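Long-range contact in molybdate-binding protein MolA (Haemophilus influenzae, PDB 3PSH), which binds molybdate or tungstate in the periplasm and delivers molybdate to the MolBC ABC transporter for low-affinity import into the cell: residues K200-M205 with A275-Y280. Residues are numbered along the deposited sequence; the frame is centred on the assembly and turned at random.
Sequences KYTGLM and AKAWGY. With MOO (molybdate ion), chain B.
The ring of Y201 presents its edge to the chain of 275-280: K276 O lies in the ring plane, 3.4 Å from CE2, while one face carries the backbone N of M205, offset toward the rim. With CG anti to the backbone N (chi1 175°), the ring runs along the loop, and its OH goes on to hydrogen-bond E290. W278 turns the other way, into the binding cleft. Molybdate O4 sits over one face of the indole, near the rim, and CD of K276 lies on the opposite face; R243 adds a cation-pi contact. The Y280 ring offers its edge to molybdate, CD2 standing 3.1 Å from O3, and has water 1 over one face; its OH is held by N92.

In this two-lobed periplasmic binding protein, the loop after strand 268-270 thus has two working sides, one pressed on the start of helix 201-208 and the other facing the anion. G279 serves both. Its N-H points almost straight from G279 N at molybdate O1 (2.8 Å, 176°), while G279 O accepts from Y201 N at 3.0 Å, the donor standing well above the carbonyl plane. Next to it, Y280 N gives molybdate O3 a more bent bond (142°). Water 1 bridges the same G279 O to K200 NZ, which also bonds L125 O. CD of K200 packs 3.6 Å from G279 CA, so the lysine chain lies directly against the glycine backbone.

Two residues earlier, A277 centres an inverse gamma turn, and A277 O takes a hydrogen bond from T202 OG1 (2.9 Å), again from above the plane, and another from Q241. Y196, H26, Q27 and R243 also hydrogen-bond the anion.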
loop_
_atom_site.group_PDB
_atom_site.type_symbol
_atom_site.label_atom_id
_atom_site.label_comp_id
_atom_site.label_asym_id
_atom_site.label_seq_id
_atom_site.Cartn_x
_atom_site.Cartn_y
_atom_site.Cartn_z
ATOM N N LYS A 200 -3.323 3.796 -9.978
ATOM C CA LYS A 200 -2.951 3.073 -8.763
ATOM C C LYS A 200 -1.423 3.011 -8.627
ATOM O O LYS A 200 -0.721 2.892 -9.657
ATOM C CB LYS A 200 -3.507 1.639 -8.892
ATOM C CG LYS A 200 -5.030 1.549 -8.851
ATOM C CD LYS A 200 -5.568 1.822 -7.399
ATOM C CE LYS A 200 -6.944 2.419 -7.453
ATOM N NZ LYS A 200 -7.329 2.706 -5.968
ATOM N N TYR A 201 -0.928 2.840 -7.410
ATOM C CA TYR A 201 0.561 2.686 -7.157
ATOM C C TYR A 201 1.216 1.432 -7.900
ATOM O O TYR A 201 2.382 1.461 -8.343
ATOM C CB TYR A 201 0.903 2.644 -5.646
ATOM C CG TYR A 201 2.376 2.378 -5.442
ATOM C CD1 TYR A 201 3.331 3.308 -5.887
ATOM C CD2 TYR A 201 2.778 1.115 -4.925
ATOM C CE1 TYR A 201 4.693 2.989 -5.817
ATOM C CE2 TYR A 201 4.079 0.761 -4.822
ATOM C CZ TYR A 201 5.051 1.710 -5.233
ATOM O OH TYR A 201 6.388 1.430 -5.224
ATOM N N THR A 202 0.399 0.377 -8.029
ATOM C CA THR A 202 0.826 -0.862 -8.746
ATOM C C THR A 202 1.630 -0.496 -10.028
ATOM O O THR A 202 2.806 -0.924 -10.189
ATOM C CB THR A 202 -0.390 -1.720 -9.086
ATOM O OG1 THR A 202 -1.233 -1.924 -7.900
ATOM C CG2 THR A 202 0.078 -3.081 -9.646
ATOM N N GLY A 203 1.025 0.308 -10.917
ATOM C CA GLY A 203 1.685 0.555 -12.256
ATOM C C GLY A 203 2.937 1.431 -12.049
ATOM O O GLY A 203 3.851 1.420 -12.872
ATOM N N LEU A 204 2.963 2.285 -10.987
ATOM C CA LEU A 204 4.106 3.154 -10.672
ATOM C C LEU A 204 5.261 2.311 -10.211
ATOM O O LEU A 204 6.423 2.523 -10.587
ATOM C CB LEU A 204 3.789 4.225 -9.608
ATOM C CG LEU A 204 2.926 5.378 -10.261
ATOM C CD1 LEU A 204 2.267 6.125 -9.180
ATOM C CD2 LEU A 204 3.875 6.300 -10.984
ATOM N N MET A 205 4.959 1.307 -9.385
ATOM C CA MET A 205 6.078 0.421 -8.925
ATOM C C MET A 205 6.704 -0.284 -10.120
ATOM O O MET A 205 7.922 -0.304 -10.222
ATOM C CB MET A 205 5.614 -0.643 -7.930
ATOM C CG MET A 205 6.760 -1.564 -7.425
ATOM S SD MET A 205 5.964 -2.777 -6.222
ATOM C CE MET A 205 5.130 -3.886 -7.330
ATOM N N ALA A 275 7.330 -5.770 -0.620
ATOM C CA ALA A 275 7.327 -5.280 -2.062
ATOM C C ALA A 275 5.920 -5.150 -2.470
ATOM O O ALA A 275 5.428 -5.906 -3.362
ATOM C CB ALA A 275 8.098 -6.211 -2.960
ATOM N N LYS A 276 5.199 -4.267 -1.747
ATOM C CA LYS A 276 3.736 -4.118 -1.929
ATOM C C LYS A 276 3.332 -3.384 -3.220
ATOM O O LYS A 276 3.370 -2.142 -3.296
ATOM C CB LYS A 276 3.170 -3.388 -0.715
ATOM C CG LYS A 276 3.582 -4.117 0.530
ATOM C CD LYS A 276 2.928 -3.351 1.765
ATOM C CE LYS A 276 2.834 -4.287 3.030
ATOM N NZ LYS A 276 4.204 -4.497 3.561
ATOM N N ALA A 277 2.987 -4.171 -4.234
ATOM C CA ALA A 277 2.462 -3.480 -5.424
ATOM C C ALA A 277 0.982 -3.254 -5.306
ATOM O O ALA A 277 0.200 -3.682 -6.122
ATOM C CB ALA A 277 2.800 -4.238 -6.707
ATOM N N TRP A 278 0.693 -2.396 -4.339
ATOM C CA TRP A 278 -0.688 -2.277 -3.894
ATOM C C TRP A 278 -1.283 -1.053 -4.617
ATOM O O TRP A 278 -0.617 -0.283 -5.295
ATOM C CB TRP A 278 -0.648 -1.938 -2.395
ATOM C CG TRP A 278 -0.413 -3.090 -1.538
ATOM C CD1 TRP A 278 -0.102 -4.438 -1.950
ATOM C CD2 TRP A 278 -0.483 -3.108 -0.115
ATOM N NE1 TRP A 278 0.014 -5.232 -0.826
ATOM C CE2 TRP A 278 -0.264 -4.449 0.298
ATOM C CE3 TRP A 278 -0.810 -2.128 0.865
ATOM C CZ2 TRP A 278 -0.298 -4.816 1.679
ATOM C CZ3 TRP A 278 -0.903 -2.530 2.215
ATOM C CH2 TRP A 278 -0.574 -3.828 2.609
ATOM N N GLY A 279 -2.589 -0.874 -4.491
ATOM C CA GLY A 279 -3.172 0.313 -5.132
ATOM C C GLY A 279 -2.748 1.615 -4.458
ATOM O O GLY A 279 -2.779 2.656 -5.085
ATOM N N TYR A 280 -2.299 1.521 -3.217
ATOM C CA TYR A 280 -1.718 2.650 -2.428
ATOM C C TYR A 280 -0.179 2.459 -2.229
ATOM O O TYR A 280 0.243 1.331 -1.839
ATOM C CB TYR A 280 -2.372 2.715 -0.982
ATOM C CG TYR A 280 -3.817 3.178 -0.983
ATOM C CD1 TYR A 280 -4.205 4.407 -0.386
ATOM C CD2 TYR A 280 -4.798 2.347 -1.511
ATOM C CE1 TYR A 280 -5.574 4.824 -0.381
ATOM C CE2 TYR A 280 -6.140 2.758 -1.549
ATOM C CZ TYR A 280 -6.506 3.972 -0.934
ATOM O OH TYR A 280 -7.873 4.311 -1.006
HETATM MO MO MOO B . -4.606 -1.691 -1.592
HETATM O O1 MOO B . -4.161 -2.605 -2.944
HETATM O O2 MOO B . -6.129 -0.921 -1.824
HETATM O O3 MOO B . -3.450 -0.472 -1.321
HETATM O O4 MOO B . -4.477 -2.726 -0.252
HETATM O O HOH W 1 -5.120 4.387 -4.758
#